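Local coordinates for protein Sb(V)-As(V) reductase (Leishmania major, PDB 2J6P) that probably reduces pentavalent arsenic and antimony through a rhodanese-like domain of the Cdc25/Acr2p family, at residues T62-K67 and L96-P101; K84-F89 and P101-L106; R35-I40 and G108-F113; D29-D34 and H74-L79. One frame throughout, in Å; residues are numbered along the deposited sequence.

Counting from the N terminus, interaction 4 opens at 29-34, from the end of strand 25-29, and interaction 3 follows at 35-40. Interaction 1 opens at 62-67, on the last turn of helix 53-65, before interaction 4 closes at 74-79; interaction 4 crosses both 1 and 3. Interaction 2 opens at 84-89 in helix 81-96, interaction 1 closes at 96-101, and interaction 2 closes at 101-106, so these two cross and share P101. Interaction 3 closes last, at 108-113, enclosing 1 and 2. Interactions 3 and 4 join loops and helix 109-117 near the anion site; interaction 1 ties helix 53-65 to the loop before strand 102-106, and interaction 2 ties helix 81-96 to that strand.

Interaction 1. Residues T62-K67 and L96-P101; sequences TLFEEK and LGYVLP
F64 and Y98 form an offset stack: the ring centroids are 4.5 Å apart and the planes are inclined by 29°. The overlap is at the rims, with Y98 CD2 standing over the outer part of the F64 face and Y98 CE2 lying 3.3 Å from F64 CD2. F64 also uses its CB, which rests over the face of Y98 at 4.0 Å from that ring's centroid, a CH-pi contact. Its CG is anti to the backbone N (chi1 -180°), which throws the ring off helix 53-65 toward the loop 96-101. L100 approaches the same phenyl differently, with its carbonyl O in the ring plane, 3.6 Å from F64 CD1. The residue before F64, L63, meets the cis-proline P101, the CB of L63 lying 3.9 Å from P101 CD. Schellman motifs close both helices, at K67 after helix 53-65 and at G97 after helix 81-96, so the contact joins the C-terminal turn of helix 53-65 to the connection between helix 81-96 and strand 102-106. At the edge of Y98 a water links its OH to E65 OE2, which also pairs with K61. No direct hydrogen bond crosses between the segments; apart from this water bridge, the contact relies on ring overlap and aliphatic carbons, with polar groups kept to the edges of the rings.

Interaction 2. Residues K84-F89 and P101-L106; sequences KGANRF and PAVYVL. With SO4 (sulfate ion), chain J.
In the beta-alpha-beta unit made by strand 70-74, helix 81-96 and strand 102-106, A86 and F89 of the helix meet V103 and V105 of the returning strand and P101 just ahead of it. A86 is the point of closest backbone approach, its CA being 6.7 Å from that of V103. Its methyl fits against two valines, with CB 3.6 Å from V105 CG2 and a little farther from V103 CG1. F89 follows on the same side of the helix. It presents an edge rather than a face, since V103 CG2 lies in the plane of the ring at 3.6 Å from F89 CD2, while CZ reaches P101 CG. The anti placement of F89 CG relative to the backbone N (chi1 -176°) carries the ring toward P101 and the start of the strand. The crossover geometry is plain in the axes: helix and strand run antiparallel, at 173°, and approach to 8.7 Å. F73 of strand 70-74 and L63 of helix 53-65 also touch F89. R88 turns from the sheet to the subunit interface. Its extended chain brings the guanidinium edge to a sulfate, with NE 3.0 Å from O4 of that ion; NH2 bonds to the same oxygen at a doubtfully short length. NH1 of R88 and N of E53, both of the second subunit, also bond this ion, probably a crystallisation component.

Interaction 3. Residues R35-I40 and G108-F113; sequences RDCGFI and GGWEAF
The backbone of G38 and F39 runs extended across the indole of W110, with the CA atoms of F39 and W110 7.4 Å apart. This places the loop between strands 25-29 and 44-45 of the rhodanese-like domain against the first turn of helix 109-117. G108 and G109 both have positive phi, and A112 N bonds back to G108 O at 3.1 Å. G38 has a fully stretched conformation (phi 162°, psi 154°) and no side chain, so its peptide can lie directly on the ring. Its carbonyl O stands over the centre of the indole face, 3.5 Å from W110 CE2, and F39 N covers the rim at 3.5 Å from CH2 of the same tryptophan. R31 joins G38 at this ring through a cation-pi interaction with W110 and also donates to G38 O, so peptide and guanidinium are held together at one indole. W110 reaches the G38-F39 peptide with its CG anti to the backbone N (chi1 166°). C37 flanks the indole obliquely and loosely; its sulfur, which was modelled in two conformers, forms a disulfide with C37 of the third subunit, making this loop part of a covalent interchain link. At the other end I40 meets W110 and F113. Its CD1 lies in the indole plane at the edge, 3.9 Å from W110 CZ3, and the same methyl is 3.9 Å from F113 CE2, where the two side chains cross at about a right angle.

Interaction 4. Residues D29-D34 and H74-L79; sequences DCRDSD and HCAQSL. With SO4 (sulfate ion), chain I.
D29 pairs with H74 in a parallel beta bridge at the end of neighbouring strands, where the chain enters the HCX5R loop characteristic of Cdc25 phosphatases and Acr2p reductases. CA of D29 lies over the face of the H74 imidazole, 4.1 Å from its centroid. The D29 carboxylate makes an Asx turn, OD1 accepting from R31 N. C30 continues the pairing, its N donating to H74 O at 2.8 Å in a nearly straight bond. R31 bends at chi3 (-51°) and folds back on D29, gripping it side-on: NE bonds to OD1 and NH2 to OD2, the latter at 2.7 Å. This bidentate salt bridge holds the guanidinium beside the imidazole edge, R31 NH2 being 3.6 Å from H74 CE1, with the two planes 65° apart. H74 is fixed in rotation by its ND1, which donates to C75 O at 177°. R31 CG meanwhile packs on the C75 backbone. D34 comes last, touching A76 CB with OD2, while its OD1 bridges to R81, the arginine that ends the motif. The loop cradles a sulfate, consistent with an oxyanion pocket: Q77 N donates to O4 of the ion at 3.1 Å, L79 N to O2, and V80 N and R81 NE add bonds. The same Q77 and L79 amides also bond a HEPES sulfonate; both anions probably come from the crystallisation liquor. C75, the motif's cysteine, has SG 3.6 Å from sulfate O2.

Interaction 1. Residues T62-K67 and L96-P101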
loop_
_atom_site.group_PDB
_atom_site.type_symbol
_atom_site.label_atom_id
_atom_site.label_comp_id
_atom_site.label_asym_id
_atom_site.label_seq_id
_atom_site.Cartn_x
_atom_site.Cartn_y
_atom_site.Cartn_z
ATOM N N THR A 62 19.119 -21.339 11.642
ATOM C CA THR A 62 20.323 -20.545 11.995
ATOM C C THR A 62 20.150 -19.881 13.301
ATOM O O THR A 62 21.046 -19.910 14.161
ATOM C CB THR A 62 20.621 -19.474 10.924
ATOM O OG1 THR A 62 20.981 -20.189 9.731
ATOM C CG2 THR A 62 21.872 -18.635 11.287
ATOM N N LEU A 63 18.988 -19.284 13.523
ATOM C CA LEU A 63 18.833 -18.601 14.806
ATOM C C LEU A 63 18.774 -19.572 15.989
ATOM O O LEU A 63 19.175 -19.227 17.103
ATOM C CB LEU A 63 17.643 -17.626 14.841
ATOM C CG LEU A 63 17.797 -16.506 13.701
ATOM C CD1 LEU A 63 16.518 -15.630 13.786
ATOM C CD2 LEU A 63 19.103 -15.570 13.763
ATOM N N PHE A 64 18.095 -20.702 15.772
ATOM C CA PHE A 64 18.063 -21.692 16.785
ATOM C C PHE A 64 19.520 -22.128 17.173
ATOM O O PHE A 64 19.896 -22.208 18.340
ATOM C CB PHE A 64 17.376 -22.968 16.286
ATOM C CG PHE A 64 17.338 -24.001 17.350
ATOM C CD1 PHE A 64 16.455 -23.838 18.438
ATOM C CD2 PHE A 64 18.180 -25.131 17.287
ATOM C CE1 PHE A 64 16.394 -24.867 19.458
ATOM C CE2 PHE A 64 18.187 -26.092 18.301
ATOM C CZ PHE A 64 17.249 -25.936 19.412
ATOM N N GLU A 65 20.317 -22.409 16.158
ATOM C CA GLU A 65 21.643 -22.886 16.392
ATOM C C GLU A 65 22.517 -21.825 16.978
ATOM O O GLU A 65 23.417 -22.173 17.767
ATOM C CB GLU A 65 22.223 -23.461 15.084
ATOM C CG GLU A 65 21.490 -24.806 14.811
ATOM C CD GLU A 65 22.020 -25.598 13.594
ATOM O OE1 GLU A 65 22.822 -24.968 12.802
ATOM O OE2 GLU A 65 21.567 -26.805 13.401
ATOM N N GLU A 66 22.265 -20.554 16.667
ATOM C CA GLU A 66 23.004 -19.491 17.323
ATOM C C GLU A 66 22.510 -19.214 18.719
ATOM O O GLU A 66 22.996 -18.257 19.376
ATOM C CB GLU A 66 22.959 -18.165 16.551
ATOM C CG GLU A 66 23.792 -18.287 15.258
ATOM C CD GLU A 66 23.565 -17.110 14.354
ATOM O OE1 GLU A 66 22.868 -16.194 14.811
ATOM O OE2 GLU A 66 24.064 -17.093 13.217
ATOM N N LYS A 67 21.545 -20.007 19.192
ATOM C CA LYS A 67 21.055 -19.780 20.583
ATOM C C LYS A 67 20.271 -18.487 20.795
ATOM O O LYS A 67 20.150 -18.040 21.977
ATOM C CB LYS A 67 22.170 -19.799 21.641
ATOM C CG LYS A 67 23.089 -21.004 21.597
ATOM C CD LYS A 67 22.204 -22.282 21.757
ATOM C CE LYS A 67 22.898 -23.425 22.666
ATOM N NZ LYS A 67 23.477 -24.559 21.823
ATOM N N LEU A 96 9.449 -26.815 11.334
ATOM C CA LEU A 96 10.684 -27.453 11.476
ATOM C C LEU A 96 10.759 -28.031 12.896
ATOM O O LEU A 96 11.724 -28.755 13.186
ATOM C CB LEU A 96 11.837 -26.466 11.287
ATOM C CG LEU A 96 12.092 -26.038 9.773
ATOM C CD1 LEU A 96 13.421 -25.331 9.712
ATOM C CD2 LEU A 96 12.154 -27.175 8.840
ATOM N N GLY A 97 9.880 -27.589 13.796
ATOM C CA GLY A 97 9.891 -28.061 15.215
ATOM C C GLY A 97 10.612 -27.250 16.209
ATOM O O GLY A 97 11.086 -27.810 17.261
ATOM N N TYR A 98 10.773 -25.932 15.926
ATOM C CA TYR A 98 11.546 -25.070 16.834
ATOM C C TYR A 98 10.593 -24.159 17.582
ATOM O O TYR A 98 9.590 -23.784 17.076
ATOM C CB TYR A 98 12.547 -24.110 16.089
ATOM C CG TYR A 98 13.717 -24.779 15.410
ATOM C CD1 TYR A 98 13.848 -24.737 13.986
ATOM C CD2 TYR A 98 14.608 -25.565 16.131
ATOM C CE1 TYR A 98 14.912 -25.411 13.313
ATOM C CE2 TYR A 98 15.654 -26.301 15.454
ATOM C CZ TYR A 98 15.796 -26.173 14.076
ATOM O OH TYR A 98 16.812 -26.834 13.409
ATOM N N VAL A 99 10.921 -23.727 18.778
ATOM C CA VAL A 99 10.076 -22.702 19.457
ATOM C C VAL A 99 10.977 -21.633 20.016
ATOM O O VAL A 99 10.551 -20.591 20.488
ATOM C CB VAL A 99 9.094 -23.374 20.451
ATOM C CG1 VAL A 99 9.841 -23.681 21.782
ATOM C CG2 VAL A 99 7.895 -22.503 20.582
ATOM N N LEU A 100 12.284 -21.769 19.774
ATOM C CA LEU A 100 13.132 -20.656 20.072
ATOM C C LEU A 100 13.878 -20.249 18.789
ATOM O O LEU A 100 14.180 -21.134 17.984
ATOM C CB LEU A 100 14.147 -21.122 21.123
ATOM C CG LEU A 100 14.061 -20.768 22.646
ATOM C CD1 LEU A 100 13.017 -19.870 23.281
ATOM C CD2 LEU A 100 14.529 -21.864 23.532
ATOM N N PRO A 101 14.130 -18.928 18.580
ATOM C CA PRO A 101 13.729 -17.773 19.436
ATOM C C PRO A 101 12.234 -17.550 19.482
ATOM O O PRO A 101 11.512 -17.986 18.549
ATOM C CB PRO A 101 14.470 -16.562 18.807
ATOM C CG PRO A 101 14.729 -17.015 17.342
ATOM C CD PRO A 101 14.817 -18.522 17.340
HETATM O O HOH W 1 18.754 -27.783 14.746
#

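Interaction 2. Residues K84-F89 and P101-L106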
loop_
_atom_site.group_PDB
_atom_site.type_symbol
_atom_site.label_atom_id
_atom_site.label_comp_id
_atom_site.label_asym_id
_atom_site.label_seq_id
_atom_site.Cartn_x
_atom_site.Cartn_y
_atom_site.Cartn_z
ATOM N N LYS A 84 3.862 -9.718 8.556
ATOM C CA LYS A 84 3.876 -10.804 7.582
ATOM C C LYS A 84 5.114 -11.654 7.679
ATOM O O LYS A 84 4.946 -12.848 7.709
ATOM C CB LYS A 84 3.736 -10.324 6.125
ATOM C CG LYS A 84 2.266 -9.867 5.861
ATOM C CD LYS A 84 2.300 -9.322 4.446
ATOM C CE LYS A 84 1.460 -10.164 3.575
ATOM N NZ LYS A 84 0.102 -9.540 3.457
ATOM N N GLY A 85 6.312 -11.030 7.718
ATOM C CA GLY A 85 7.587 -11.788 7.929
ATOM C C GLY A 85 7.543 -12.608 9.221
ATOM O O GLY A 85 7.968 -13.772 9.274
ATOM N N ALA A 86 6.998 -12.013 10.277
ATOM C CA ALA A 86 6.967 -12.731 11.608
ATOM C C ALA A 86 6.006 -13.926 11.552
ATOM O O ALA A 86 6.277 -14.987 12.132
ATOM C CB ALA A 86 6.570 -11.774 12.721
ATOM N N ASN A 87 4.866 -13.726 10.880
ATOM C CA ASN A 87 3.915 -14.839 10.566
ATOM C C ASN A 87 4.667 -15.929 9.738
ATOM O O ASN A 87 4.577 -17.101 10.096
ATOM C CB ASN A 87 2.736 -14.336 9.703
ATOM C CG ASN A 87 1.670 -13.696 10.538
ATOM O OD1 ASN A 87 1.439 -14.123 11.700
ATOM N ND2 ASN A 87 0.977 -12.694 9.967
ATOM N N ARG A 88 5.307 -15.571 8.627
ATOM C CA ARG A 88 6.063 -16.599 7.847
ATOM C C ARG A 88 7.144 -17.314 8.710
ATOM O O ARG A 88 7.371 -18.509 8.580
ATOM C CB ARG A 88 6.707 -15.886 6.705
ATOM C CG ARG A 88 5.639 -15.452 5.626
ATOM C CD ARG A 88 6.451 -14.679 4.630
ATOM N NE ARG A 88 5.654 -13.972 3.637
ATOM C CZ ARG A 88 6.194 -13.187 2.707
ATOM N NH1 ARG A 88 7.577 -13.002 2.656
ATOM N NH2 ARG A 88 5.322 -12.585 1.846
ATOM N N PHE A 89 7.875 -16.526 9.497
ATOM C CA PHE A 89 8.898 -17.027 10.316
ATOM C C PHE A 89 8.298 -18.048 11.378
ATOM O O PHE A 89 8.831 -19.184 11.556
ATOM C CB PHE A 89 9.588 -15.936 11.053
ATOM C CG PHE A 89 10.792 -16.455 11.895
ATOM C CD1 PHE A 89 11.872 -17.092 11.260
ATOM C CD2 PHE A 89 10.723 -16.441 13.313
ATOM C CE1 PHE A 89 12.930 -17.628 12.041
ATOM C CE2 PHE A 89 11.769 -16.989 14.095
ATOM C CZ PHE A 89 12.893 -17.608 13.447
ATOM N N PRO A 101 14.130 -18.928 18.580
ATOM C CA PRO A 101 13.729 -17.773 19.436
ATOM C C PRO A 101 12.234 -17.550 19.482
ATOM O O PRO A 101 11.512 -17.986 18.549
ATOM C CB PRO A 101 14.470 -16.562 18.807
ATOM C CG PRO A 101 14.729 -17.015 17.342
ATOM C CD PRO A 101 14.817 -18.522 17.340
ATOM N N ALA A 102 11.782 -16.795 20.507
ATOM C CA ALA A 102 10.383 -16.357 20.502
ATOM C C ALA A 102 10.322 -15.136 19.510
ATOM O O ALA A 102 11.324 -14.506 19.182
ATOM C CB ALA A 102 9.870 -15.969 21.969
ATOM N N VAL A 103 9.145 -14.906 18.977
ATOM C CA VAL A 103 8.919 -14.013 17.863
ATOM C C VAL A 103 8.214 -12.685 18.264
ATOM O O VAL A 103 7.157 -12.725 18.868
ATOM C CB VAL A 103 8.147 -14.736 16.782
ATOM C CG1 VAL A 103 8.097 -13.846 15.578
ATOM C CG2 VAL A 103 8.840 -16.105 16.418
ATOM N N TYR A 104 8.804 -11.532 17.882
ATOM C CA TYR A 104 8.275 -10.270 18.244
ATOM C C TYR A 104 8.242 -9.354 17.027
ATOM O O TYR A 104 9.090 -9.452 16.160
ATOM C CB TYR A 104 9.155 -9.531 19.296
ATOM C CG TYR A 104 9.235 -10.359 20.573
ATOM C CD1 TYR A 104 8.298 -10.199 21.581
ATOM C CD2 TYR A 104 10.266 -11.347 20.727
ATOM C CE1 TYR A 104 8.397 -10.964 22.791
ATOM C CE2 TYR A 104 10.315 -12.185 21.913
ATOM C CZ TYR A 104 9.361 -12.004 22.910
ATOM O OH TYR A 104 9.426 -12.790 24.062
ATOM N N VAL A 105 7.327 -8.403 17.041
ATOM C CA VAL A 105 7.285 -7.303 16.058
ATOM C C VAL A 105 7.485 -5.977 16.782
ATOM O O VAL A 105 6.891 -5.735 17.835
ATOM C CB VAL A 105 5.930 -7.315 15.226
ATOM C CG1 VAL A 105 5.666 -6.028 14.410
ATOM C CG2 VAL A 105 5.876 -8.620 14.365
ATOM N N LEU A 106 8.380 -5.182 16.241
ATOM C CA LEU A 106 8.758 -3.968 16.886
ATOM C C LEU A 106 7.574 -3.009 16.505
ATOM O O LEU A 106 7.431 -2.629 15.313
ATOM C CB LEU A 106 10.029 -3.460 16.291
ATOM C CG LEU A 106 10.331 -1.990 16.616
ATOM C CD1 LEU A 106 10.565 -1.909 18.227
ATOM C CD2 LEU A 106 11.605 -1.429 15.798
HETATM S S SO4 J . 1.905 -13.522 1.490
HETATM O O1 SO4 J . 2.262 -12.853 0.268
HETATM O O2 SO4 J . 1.786 -14.991 1.447
HETATM O O3 SO4 J . 0.760 -12.622 1.733
HETATM O O4 SO4 J . 2.990 -13.307 2.485
#

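Interaction 3. Residues R35-I40 and G108-F113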
loop_
_atom_site.group_PDB
_atom_site.type_symbol
_atom_site.label_atom_id
_atom_site.label_comp_id
_atom_site.label_asym_id
_atom_site.label_seq_id
_atom_site.Cartn_x
_atom_site.Cartn_y
_atom_site.Cartn_z
ATOM N N ARG A 35 14.949 -0.005 2.602
ATOM C CA ARG A 35 15.802 -0.459 3.692
ATOM C C ARG A 35 16.871 0.534 4.092
ATOM O O ARG A 35 17.228 0.637 5.290
ATOM C CB ARG A 35 16.496 -1.802 3.332
ATOM C CG ARG A 35 17.131 -2.546 4.513
ATOM C CD ARG A 35 18.617 -2.133 4.969
ATOM N NE ARG A 35 19.778 -2.859 4.350
ATOM C CZ ARG A 35 19.873 -3.463 3.135
ATOM N NH1 ARG A 35 18.848 -3.514 2.215
ATOM N NH2 ARG A 35 21.045 -4.032 2.824
ATOM N N ASP A 36 17.459 1.234 3.090
ATOM C CA ASP A 36 18.647 2.016 3.368
ATOM C C ASP A 36 18.218 3.377 3.947
ATOM O O ASP A 36 19.050 4.198 4.131
ATOM C CB ASP A 36 19.473 2.194 2.114
ATOM C CG ASP A 36 20.263 0.903 1.695
ATOM O OD1 ASP A 36 20.522 -0.036 2.490
ATOM O OD2 ASP A 36 20.602 0.841 0.493
ATOM N N CYS A 37 16.956 3.636 4.223
ATOM C CA CYS A 37 16.583 4.814 5.035
ATOM C C CYS A 37 17.475 4.890 6.275
ATOM O O CYS A 37 17.928 5.997 6.640
ATOM C CB CYS A 37 15.126 4.702 5.531
ATOM S SG CYS A 37 14.281 6.236 6.022
ATOM N N GLY A 38 17.747 3.747 6.905
ATOM C CA GLY A 38 18.542 3.715 8.163
ATOM C C GLY A 38 18.233 2.338 8.760
ATOM O O GLY A 38 17.101 1.803 8.496
ATOM N N PHE A 39 19.165 1.807 9.568
ATOM C CA PHE A 39 18.973 0.491 10.119
ATOM C C PHE A 39 19.711 0.260 11.403
ATOM O O PHE A 39 20.557 1.056 11.775
ATOM C CB PHE A 39 19.328 -0.507 9.079
ATOM C CG PHE A 39 20.633 -0.253 8.424
ATOM C CD1 PHE A 39 21.835 -0.755 9.026
ATOM C CD2 PHE A 39 20.677 0.419 7.204
ATOM C CE1 PHE A 39 23.124 -0.539 8.446
ATOM C CE2 PHE A 39 21.918 0.682 6.593
ATOM C CZ PHE A 39 23.175 0.211 7.199
ATOM N N ILE A 40 19.385 -0.846 12.094
ATOM C CA ILE A 40 20.088 -1.286 13.283
ATOM C C ILE A 40 21.234 -2.130 12.873
ATOM O O ILE A 40 21.108 -3.015 11.994
ATOM C CB ILE A 40 19.206 -2.085 14.245
ATOM C CG1 ILE A 40 18.215 -1.192 15.026
ATOM C CG2 ILE A 40 20.134 -2.915 15.299
ATOM C CD1 ILE A 40 16.916 -1.106 14.303
ATOM N N GLY A 108 5.426 -0.075 15.513
ATOM C CA GLY A 108 5.785 1.234 14.919
ATOM C C GLY A 108 6.993 1.188 13.982
ATOM O O GLY A 108 7.271 2.146 13.218
ATOM N N GLY A 109 7.718 0.081 13.986
ATOM C CA GLY A 109 8.801 -0.111 13.050
ATOM C C GLY A 109 9.942 0.857 13.135
ATOM O O GLY A 109 10.118 1.571 14.119
ATOM N N TRP A 110 10.753 0.889 12.092
ATOM C CA TRP A 110 11.948 1.731 12.076
ATOM C C TRP A 110 11.554 3.219 12.293
ATOM O O TRP A 110 12.175 3.975 13.027
ATOM C CB TRP A 110 12.665 1.564 10.712
ATOM C CG TRP A 110 13.682 2.637 10.529
ATOM C CD1 TRP A 110 13.533 3.770 9.803
ATOM C CD2 TRP A 110 14.955 2.770 11.209
ATOM N NE1 TRP A 110 14.673 4.547 9.901
ATOM C CE2 TRP A 110 15.541 3.959 10.772
ATOM C CE3 TRP A 110 15.660 1.975 12.130
ATOM C CZ2 TRP A 110 16.789 4.357 11.183
ATOM C CZ3 TRP A 110 16.946 2.402 12.552
ATOM C CH2 TRP A 110 17.446 3.576 12.120
ATOM N N GLU A 111 10.457 3.644 11.674
ATOM C CA GLU A 111 10.066 5.095 11.800
ATOM C C GLU A 111 9.786 5.488 13.232
ATOM O O GLU A 111 10.305 6.538 13.721
ATOM C CB GLU A 111 8.882 5.418 10.838
ATOM C CG GLU A 111 9.376 5.268 9.357
ATOM C CD GLU A 111 8.186 5.354 8.306
ATOM O OE1 GLU A 111 7.042 5.558 8.753
ATOM O OE2 GLU A 111 8.439 5.298 7.057
ATOM N N ALA A 112 9.004 4.655 13.966
ATOM C CA ALA A 112 8.768 4.995 15.404
ATOM C C ALA A 112 10.107 4.869 16.267
ATOM O O ALA A 112 10.331 5.675 17.184
ATOM C CB ALA A 112 7.665 4.117 16.053
ATOM N N PHE A 113 10.965 3.876 15.981
ATOM C CA PHE A 113 12.237 3.717 16.666
ATOM C C PHE A 113 13.084 4.986 16.405
ATOM O O PHE A 113 13.565 5.586 17.337
ATOM C CB PHE A 113 12.973 2.512 16.081
ATOM C CG PHE A 113 14.223 2.116 16.821
ATOM C CD1 PHE A 113 14.152 1.506 18.080
ATOM C CD2 PHE A 113 15.452 2.227 16.202
ATOM C CE1 PHE A 113 15.334 1.072 18.723
ATOM C CE2 PHE A 113 16.568 1.835 16.811
ATOM C CZ PHE A 113 16.524 1.271 18.111
#

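Interaction 4. Residues D29-D34 and H74-L79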
loop_
_atom_site.group_PDB
_atom_site.type_symbol
_atom_site.label_atom_id
_atom_site.label_comp_id
_atom_site.label_asym_id
_atom_site.label_seq_id
_atom_site.Cartn_x
_atom_site.Cartn_y
_atom_site.Cartn_z
ATOM N N ASP A 29 15.111 -7.209 9.729
ATOM C CA ASP A 29 14.613 -6.048 9.053
ATOM C C ASP A 29 13.874 -6.557 7.763
ATOM O O ASP A 29 14.484 -7.201 6.934
ATOM C CB ASP A 29 15.811 -5.274 8.587
ATOM C CG ASP A 29 15.443 -3.945 7.866
ATOM O OD1 ASP A 29 14.285 -3.712 7.384
ATOM O OD2 ASP A 29 16.403 -3.148 7.793
ATOM N N CYS A 30 12.592 -6.255 7.633
ATOM C CA CYS A 30 11.798 -6.852 6.550
ATOM C C CYS A 30 11.564 -5.913 5.437
ATOM O O CYS A 30 10.717 -6.218 4.588
ATOM C CB CYS A 30 10.389 -7.218 7.084
ATOM S SG CYS A 30 10.577 -8.515 8.460
ATOM N N ARG A 31 12.315 -4.791 5.416
ATOM C CA ARG A 31 12.231 -3.754 4.361
ATOM C C ARG A 31 12.798 -4.174 3.032
ATOM O O ARG A 31 13.498 -5.159 2.952
ATOM C CB ARG A 31 12.843 -2.444 4.823
ATOM C CG ARG A 31 11.826 -1.716 5.814
ATOM C CD ARG A 31 12.622 -0.483 6.482
ATOM N NE ARG A 31 13.913 -0.937 7.040
ATOM C CZ ARG A 31 14.762 -0.102 7.573
ATOM N NH1 ARG A 31 14.416 1.206 7.618
ATOM N NH2 ARG A 31 15.887 -0.534 8.080
ATOM N N ASP A 32 12.494 -3.420 1.961
ATOM C CA ASP A 32 12.980 -3.822 0.654
ATOM C C ASP A 32 13.798 -2.707 -0.073
ATOM O O ASP A 32 15.011 -2.660 0.101
ATOM C CB ASP A 32 11.777 -4.403 -0.225
ATOM C CG ASP A 32 10.496 -3.539 -0.136
ATOM O OD1 ASP A 32 9.515 -3.936 0.584
ATOM O OD2 ASP A 32 10.438 -2.425 -0.784
ATOM N N SER A 33 13.157 -1.850 -0.829
ATOM C CA SER A 33 13.899 -0.778 -1.497
ATOM C C SER A 33 13.964 0.428 -0.579
ATOM O O SER A 33 14.612 1.385 -0.930
ATOM C CB SER A 33 13.183 -0.332 -2.807
ATOM O OG SER A 33 11.809 -0.075 -2.482
ATOM N N ASP A 34 13.268 0.378 0.569
ATOM C CA ASP A 34 13.363 1.517 1.545
ATOM C C ASP A 34 14.239 1.115 2.722
ATOM O O ASP A 34 14.314 1.832 3.722
ATOM C CB ASP A 34 11.962 1.923 2.075
ATOM C CG ASP A 34 11.232 0.743 2.768
ATOM O OD1 ASP A 34 11.541 -0.446 2.454
ATOM O OD2 ASP A 34 10.316 0.957 3.583
ATOM N N HIS A 74 11.092 -5.989 12.220
ATOM C CA HIS A 74 10.533 -4.628 11.976
ATOM C C HIS A 74 10.542 -4.332 10.472
ATOM O O HIS A 74 11.270 -4.921 9.682
ATOM C CB HIS A 74 11.346 -3.561 12.761
ATOM C CG HIS A 74 12.669 -3.242 12.095
ATOM N ND1 HIS A 74 12.770 -2.339 11.053
ATOM C CD2 HIS A 74 13.947 -3.677 12.350
ATOM C CE1 HIS A 74 14.064 -2.222 10.699
ATOM N NE2 HIS A 74 14.796 -3.042 11.454
ATOM N N CYS A 75 9.767 -3.356 10.086
ATOM C CA CYS A 75 9.931 -2.832 8.727
ATOM C C CYS A 75 9.897 -1.309 8.873
ATOM O O CYS A 75 10.582 -0.806 9.782
ATOM C CB CYS A 75 8.939 -3.434 7.745
ATOM S SG CYS A 75 7.202 -3.148 8.167
ATOM N N ALA A 76 9.166 -0.575 8.042
ATOM C CA ALA A 76 9.120 0.915 8.202
ATOM C C ALA A 76 8.086 1.267 9.235
ATOM O O ALA A 76 8.386 2.073 10.101
ATOM C CB ALA A 76 8.851 1.724 6.811
ATOM N N GLN A 77 6.859 0.716 9.111
ATOM C CA GLN A 77 5.794 1.048 10.092
ATOM C C GLN A 77 5.451 -0.109 10.886
ATOM O O GLN A 77 4.707 0.029 11.862
ATOM C CB GLN A 77 4.541 1.534 9.347
ATOM C CG GLN A 77 4.850 2.929 8.586
ATOM C CD GLN A 77 3.622 3.485 7.886
ATOM O OE1 GLN A 77 2.485 3.262 8.300
ATOM N NE2 GLN A 77 3.853 4.205 6.810
ATOM N N SER A 78 5.983 -1.287 10.510
ATOM C CA SER A 78 5.601 -2.535 11.170
ATOM C C SER A 78 4.082 -2.871 11.114
ATOM O O SER A 78 3.461 -3.343 12.138
ATOM C CB SER A 78 6.151 -2.540 12.612
ATOM O OG SER A 78 7.562 -2.885 12.571
ATOM N N LEU A 79 3.448 -2.480 10.000
ATOM C CA LEU A 79 1.981 -2.682 9.850
ATOM C C LEU A 79 1.725 -3.782 8.843
ATOM O O LEU A 79 0.798 -4.560 9.061
ATOM C CB LEU A 79 1.215 -1.435 9.391
ATOM C CG LEU A 79 1.242 -0.166 10.330
ATOM C CD1 LEU A 79 0.244 0.742 9.722
ATOM C CD2 LEU A 79 0.727 -0.503 11.855
HETATM S S SO4 I . 4.543 -0.969 6.327
HETATM O O1 SO4 I . 4.802 -2.177 5.540
HETATM O O2 SO4 I . 4.058 -1.440 7.675
HETATM O O3 SO4 I . 3.530 -0.058 5.746
HETATM O O4 SO4 I . 5.771 -0.246 6.400
HETATM O O HOH W 2 17.277 -2.447 10.921
#